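Long-range contact in histone-lysine N-methyltransferase, H3 lysine-9 specific SUVH6 (Arabidopsis thaliana, PDB 6A5K), which probably transfers methyl groups from S-adenosylmethionine to a lysine of histone H3 and couples this to recognition of methylated DNA through its SRA domain: residues G67-R81 with S185-L197. The protein carries 1 engineered substitution. Residues are numbered along the deposited sequence; the frame is centred on the assembly and turned at random.
Sequences GEVPGVEVGDEFQYR and SKGGNYVYDGLYL
The Tyr192 ring meets the 67-81 loop with its edge: Glu73 O lies in the ring plane, 3.5 Å from Tyr192 CD2, and Val72 CG1 approaches the same carbon obliquely, while one face takes Gly194 N from its own strand. Placing CG anti to the backbone N (chi1 178°) carries the Tyr192 ring to the junction of two type II turns, where Val72 ends one and Glu73 begins the next. Tyr190 likewise receives Gln79 O near its plane, at the CE1 edge, and Arg81 crosses its end with guanidinium and ring planes 75° apart. A water at both edges joins Arg81 NH1 to Tyr190 OH. Phe78 has Tyr192 N at its edge and rests on Leu14 of helix 5-29.

The backbones pair antiparallel. Gly75 N to Tyr192 O (2.7 Å, 176° at the hydrogen) and Tyr192 N to Asp76 O are nearly straight. Further on, Phe78 O accepts from both Asn189 N (2.7 Å) and Tyr190 N (3.0 Å), which defines a classic beta bulge. The Asn189 amide spans the contact: ND2 donates to a lone pair of Gln79 O at 2.9 Å and to Ser185 O at 3.1 Å, both acceptors near the amide plane. A leucine in place of Asn189 would probably leave Gln79 O and Ser185 O without this shared donor and the 185-188 loop less firmly tied to Gln79.

Glu77 lies alongside Val191, its OE2 3.5 Å from CG2, while OE1 pairs with Lys177. Asp76 OD2 takes Glu73 N and a salt bridge from Arg7. The contact thus adds the short strand 77-78 to strand 190-205 of the SRA domain's sheet, with backbone polarity met by paired amides and buried carboxylates matched by basic residues beyond the two segments.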
loop_
_atom_site.group_PDB
_atom_site.type_symbol
_atom_site.label_atom_id
_atom_site.label_comp_id
_atom_site.label_asym_id
_atom_site.label_seq_id
_atom_site.Cartn_x
_atom_site.Cartn_y
_atom_site.Cartn_z
ATOM N N GLY A 67 22.214 -3.707 12.640
ATOM C CA GLY A 67 21.592 -2.420 12.882
ATOM C C GLY A 67 20.650 -1.987 11.770
ATOM O O GLY A 67 19.951 -2.816 11.182
ATOM N N GLU A 68 20.628 -0.685 11.490
ATOM C CA GLU A 68 19.737 -0.121 10.473
ATOM C C GLU A 68 20.078 -0.581 9.059
ATOM O O GLU A 68 21.239 -0.591 8.660
ATOM C CB GLU A 68 19.760 1.413 10.509
ATOM C CG GLU A 68 19.212 2.063 11.778
ATOM C CD GLU A 68 20.254 2.211 12.874
ATOM O OE1 GLU A 68 21.380 1.691 12.712
ATOM O OE2 GLU A 68 19.951 2.871 13.893
ATOM N N VAL A 69 19.047 -0.943 8.303
ATOM C CA VAL A 69 19.194 -1.299 6.900
ATOM C C VAL A 69 18.777 -0.108 6.043
ATOM O O VAL A 69 17.655 0.375 6.170
ATOM C CB VAL A 69 18.337 -2.524 6.539
ATOM C CG1 VAL A 69 18.384 -2.797 5.040
ATOM C CG2 VAL A 69 18.785 -3.741 7.338
ATOM N N PRO A 70 19.679 0.373 5.171
ATOM C CA PRO A 70 19.388 1.574 4.375
ATOM C C PRO A 70 18.082 1.453 3.585
ATOM O O PRO A 70 17.852 0.454 2.901
ATOM C CB PRO A 70 20.595 1.671 3.433
ATOM C CG PRO A 70 21.695 0.965 4.172
ATOM C CD PRO A 70 21.020 -0.169 4.883
ATOM N N GLY A 71 17.215 2.451 3.707
ATOM C CA GLY A 71 15.981 2.462 2.940
ATOM C C GLY A 71 14.841 1.665 3.556
ATOM O O GLY A 71 13.747 1.617 3.000
ATOM N N VAL A 72 15.096 1.034 4.699
ATOM C CA VAL A 72 14.053 0.322 5.426
ATOM C C VAL A 72 13.693 1.103 6.686
ATOM O O VAL A 72 14.564 1.445 7.486
ATOM C CB VAL A 72 14.484 -1.113 5.805
ATOM C CG1 VAL A 72 13.393 -1.792 6.622
ATOM C CG2 VAL A 72 14.790 -1.923 4.554
ATOM N N GLU A 73 12.408 1.382 6.866
ATOM C CA GLU A 73 11.985 2.284 7.931
ATOM C C GLU A 73 11.043 1.618 8.923
ATOM O O GLU A 73 10.236 0.768 8.547
ATOM C CB GLU A 73 11.324 3.529 7.321
ATOM C CG GLU A 73 12.262 4.306 6.398
ATOM C CD GLU A 73 11.645 5.578 5.850
ATOM O OE1 GLU A 73 10.449 5.820 6.109
ATOM O OE2 GLU A 73 12.362 6.338 5.158
ATOM N N VAL A 74 11.160 2.014 10.190
ATOM C CA VAL A 74 10.255 1.562 11.238
ATOM C C VAL A 74 8.802 1.713 10.783
ATOM O O VAL A 74 8.412 2.762 10.276
ATOM C CB VAL A 74 10.487 2.345 12.547
ATOM C CG1 VAL A 74 9.362 2.097 13.545
ATOM C CG2 VAL A 74 11.842 1.974 13.153
ATOM N N GLY A 75 8.019 0.650 10.933
ATOM C CA GLY A 75 6.627 0.667 10.520
ATOM C C GLY A 75 6.371 -0.002 9.177
ATOM O O GLY A 75 5.220 -0.333 8.869
ATOM N N ASP A 76 7.428 -0.215 8.389
ATOM C CA ASP A 76 7.287 -0.851 7.075
ATOM C C ASP A 76 6.631 -2.223 7.208
ATOM O O ASP A 76 6.881 -2.951 8.172
ATOM C CB ASP A 76 8.640 -1.006 6.374
ATOM C CG ASP A 76 9.130 0.285 5.723
ATOM O OD1 ASP A 76 8.371 1.281 5.683
ATOM O OD2 ASP A 76 10.286 0.297 5.244
ATOM N N GLU A 77 5.798 -2.577 6.237
ATOM C CA GLU A 77 5.088 -3.849 6.288
ATOM C C GLU A 77 5.381 -4.708 5.070
ATOM O O GLU A 77 5.736 -4.195 4.002
ATOM C CB GLU A 77 3.578 -3.615 6.423
ATOM C CG GLU A 77 3.221 -2.852 7.700
ATOM C CD GLU A 77 1.776 -3.038 8.120
ATOM O OE1 GLU A 77 1.000 -3.622 7.335
ATOM O OE2 GLU A 77 1.425 -2.612 9.247
ATOM N N PHE A 78 5.227 -6.014 5.259
ATOM C CA PHE A 78 5.544 -7.027 4.268
ATOM C C PHE A 78 4.456 -8.099 4.302
ATOM O O PHE A 78 3.961 -8.450 5.377
ATOM C CB PHE A 78 6.915 -7.644 4.551
ATOM C CG PHE A 78 7.969 -6.629 4.889
ATOM C CD1 PHE A 78 8.221 -6.283 6.215
ATOM C CD2 PHE A 78 8.679 -5.987 3.885
ATOM C CE1 PHE A 78 9.172 -5.328 6.527
ATOM C CE2 PHE A 78 9.642 -5.032 4.191
ATOM C CZ PHE A 78 9.886 -4.705 5.516
ATOM N N GLN A 79 4.067 -8.602 3.137
ATOM C CA GLN A 79 3.095 -9.691 3.080
ATOM C C GLN A 79 3.781 -11.042 3.263
ATOM O O GLN A 79 3.306 -11.910 4.005
ATOM C CB GLN A 79 2.336 -9.683 1.753
ATOM C CG GLN A 79 1.249 -10.757 1.682
ATOM C CD GLN A 79 0.569 -10.814 0.332
ATOM O OE1 GLN A 79 0.601 -9.850 -0.429
ATOM N NE2 GLN A 79 -0.047 -11.950 0.023
ATOM N N TYR A 80 4.911 -11.208 2.587
ATOM C CA TYR A 80 5.616 -12.480 2.585
ATOM C C TYR A 80 6.944 -12.410 3.324
ATOM O O TYR A 80 7.669 -11.415 3.234
ATOM C CB TYR A 80 5.866 -12.941 1.155
ATOM C CG TYR A 80 4.624 -13.184 0.328
ATOM C CD1 TYR A 80 3.926 -14.378 0.429
ATOM C CD2 TYR A 80 4.178 -12.238 -0.595
ATOM C CE1 TYR A 80 2.810 -14.618 -0.342
ATOM C CE2 TYR A 80 3.051 -12.474 -1.367
ATOM C CZ TYR A 80 2.378 -13.666 -1.237
ATOM O OH TYR A 80 1.267 -13.924 -2.001
ATOM N N ARG A 81 7.264 -13.483 4.037
ATOM C CA ARG A 81 8.558 -13.608 4.688
ATOM C C ARG A 81 9.690 -13.462 3.675
ATOM O O ARG A 81 10.752 -12.925 3.998
ATOM C CB ARG A 81 8.661 -14.956 5.409
ATOM C CG ARG A 81 9.040 -14.864 6.879
ATOM C CD ARG A 81 9.329 -16.251 7.427
ATOM N NE ARG A 81 9.740 -16.249 8.828
ATOM C CZ ARG A 81 8.903 -16.410 9.848
ATOM N NH1 ARG A 81 7.604 -16.580 9.628
ATOM N NH2 ARG A 81 9.365 -16.398 11.090
ATOM N N SER A 185 -2.353 -14.740 2.394
ATOM C CA SER A 185 -3.347 -13.741 2.759
ATOM C C SER A 185 -2.821 -12.330 2.509
ATOM O O SER A 185 -1.835 -11.903 3.117
ATOM C CB SER A 185 -3.755 -13.903 4.225
ATOM O OG SER A 185 -2.640 -13.724 5.083
ATOM N N LYS A 186 -3.492 -11.608 1.619
ATOM C CA LYS A 186 -3.064 -10.267 1.235
ATOM C C LYS A 186 -3.015 -9.338 2.437
ATOM O O LYS A 186 -3.710 -9.549 3.433
ATOM C CB LYS A 186 -3.995 -9.677 0.171
ATOM C CG LYS A 186 -5.392 -9.380 0.688
ATOM C CD LYS A 186 -5.998 -8.176 -0.009
ATOM C CE LYS A 186 -6.479 -8.513 -1.399
ATOM N NZ LYS A 186 -7.443 -7.504 -1.923
ATOM N N GLY A 187 -2.188 -8.308 2.335
ATOM C CA GLY A 187 -2.019 -7.364 3.419
ATOM C C GLY A 187 -0.691 -7.578 4.114
ATOM O O GLY A 187 -0.033 -8.597 3.913
ATOM N N GLY A 188 -0.295 -6.612 4.933
ATOM C CA GLY A 188 0.919 -6.740 5.715
ATOM C C GLY A 188 0.760 -7.812 6.775
ATOM O O GLY A 188 -0.152 -7.757 7.596
ATOM N N ASN A 189 1.643 -8.803 6.749
ATOM C CA ASN A 189 1.626 -9.863 7.752
ATOM C C ASN A 189 2.788 -9.717 8.716
ATOM O O ASN A 189 2.823 -10.354 9.762
ATOM C CB ASN A 189 1.666 -11.228 7.080
ATOM C CG ASN A 189 0.415 -11.510 6.299
ATOM O OD1 ASN A 189 -0.693 -11.285 6.790
ATOM N ND2 ASN A 189 0.575 -11.981 5.072
ATOM N N TYR A 190 3.737 -8.865 8.343
ATOM C CA TYR A 190 4.929 -8.612 9.137
ATOM C C TYR A 190 5.208 -7.120 9.191
ATOM O O TYR A 190 4.998 -6.412 8.210
ATOM C CB TYR A 190 6.139 -9.350 8.547
ATOM C CG TYR A 190 5.919 -10.831 8.409
ATOM C CD1 TYR A 190 5.425 -11.376 7.226
ATOM C CD2 TYR A 190 6.180 -11.691 9.471
ATOM C CE1 TYR A 190 5.206 -12.741 7.108
ATOM C CE2 TYR A 190 5.963 -13.046 9.359
ATOM C CZ TYR A 190 5.482 -13.568 8.179
ATOM O OH TYR A 190 5.271 -14.923 8.082
ATOM N N VAL A 191 5.690 -6.652 10.338
ATOM C CA VAL A 191 6.002 -5.239 10.530
ATOM C C VAL A 191 7.398 -5.057 11.112
ATOM O O VAL A 191 7.749 -5.692 12.113
ATOM C CB VAL A 191 4.971 -4.565 11.469
ATOM C CG1 VAL A 191 5.255 -3.077 11.609
ATOM C CG2 VAL A 191 3.555 -4.795 10.956
ATOM N N TYR A 192 8.200 -4.193 10.489
ATOM C CA TYR A 192 9.497 -3.822 11.050
ATOM C C TYR A 192 9.327 -2.849 12.224
ATOM O O TYR A 192 8.942 -1.691 12.030
ATOM C CB TYR A 192 10.402 -3.202 9.978
ATOM C CG TYR A 192 11.734 -2.765 10.547
ATOM C CD1 TYR A 192 12.445 -3.601 11.403
ATOM C CD2 TYR A 192 12.259 -1.515 10.265
ATOM C CE1 TYR A 192 13.649 -3.210 11.946
ATOM C CE2 TYR A 192 13.475 -1.114 10.799
ATOM C CZ TYR A 192 14.160 -1.965 11.636
ATOM O OH TYR A 192 15.357 -1.576 12.176
ATOM N N ASP A 193 9.623 -3.316 13.437
ATOM C CA ASP A 193 9.374 -2.521 14.639
ATOM C C ASP A 193 10.628 -1.839 15.182
ATOM O O ASP A 193 10.579 -1.150 16.204
ATOM C CB ASP A 193 8.737 -3.388 15.727
ATOM C CG ASP A 193 7.219 -3.445 15.611
ATOM O OD1 ASP A 193 6.639 -2.617 14.867
ATOM O OD2 ASP A 193 6.605 -4.316 16.262
ATOM N N GLY A 194 11.746 -2.012 14.485
ATOM C CA GLY A 194 12.957 -1.286 14.819
ATOM C C GLY A 194 14.016 -2.089 15.555
ATOM O O GLY A 194 14.024 -3.325 15.536
ATOM N N LEU A 195 14.911 -1.360 16.216
ATOM C CA LEU A 195 16.080 -1.950 16.847
ATOM C C LEU A 195 15.894 -2.141 18.343
ATOM O O LEU A 195 15.372 -1.265 19.035
ATOM C CB LEU A 195 17.314 -1.085 16.590
ATOM C CG LEU A 195 17.700 -0.887 15.124
ATOM C CD1 LEU A 195 18.949 -0.024 15.025
ATOM C CD2 LEU A 195 17.919 -2.221 14.448
ATOM N N TYR A 196 16.332 -3.298 18.830
ATOM C CA TYR A 196 16.199 -3.661 20.233
ATOM C C TYR A 196 17.540 -4.132 20.785
ATOM O O TYR A 196 18.433 -4.517 20.027
ATOM C CB TYR A 196 15.160 -4.774 20.418
ATOM C CG TYR A 196 13.710 -4.362 20.258
ATOM C CD1 TYR A 196 12.819 -4.484 21.317
ATOM C CD2 TYR A 196 13.228 -3.873 19.043
ATOM C CE1 TYR A 196 11.488 -4.120 21.183
ATOM C CE2 TYR A 196 11.900 -3.507 18.897
ATOM C CZ TYR A 196 11.034 -3.635 19.965
ATOM O OH TYR A 196 9.712 -3.271 19.829
ATOM N N LEU A 197 17.668 -4.109 22.108
ATOM C CA LEU A 197 18.799 -4.730 22.778
ATOM C C LEU A 197 18.298 -5.943 23.546
ATOM O O LEU A 197 17.186 -5.929 24.073
ATOM C CB LEU A 197 19.494 -3.748 23.726
ATOM C CG LEU A 197 20.211 -2.552 23.086
ATOM C CD1 LEU A 197 20.773 -1.615 24.147
ATOM C CD2 LEU A 197 21.318 -3.014 22.148
HETATM O O HOH W 1 -0.582 -7.528 0.279
HETATM O O HOH W 2 5.267 -16.389 10.555
#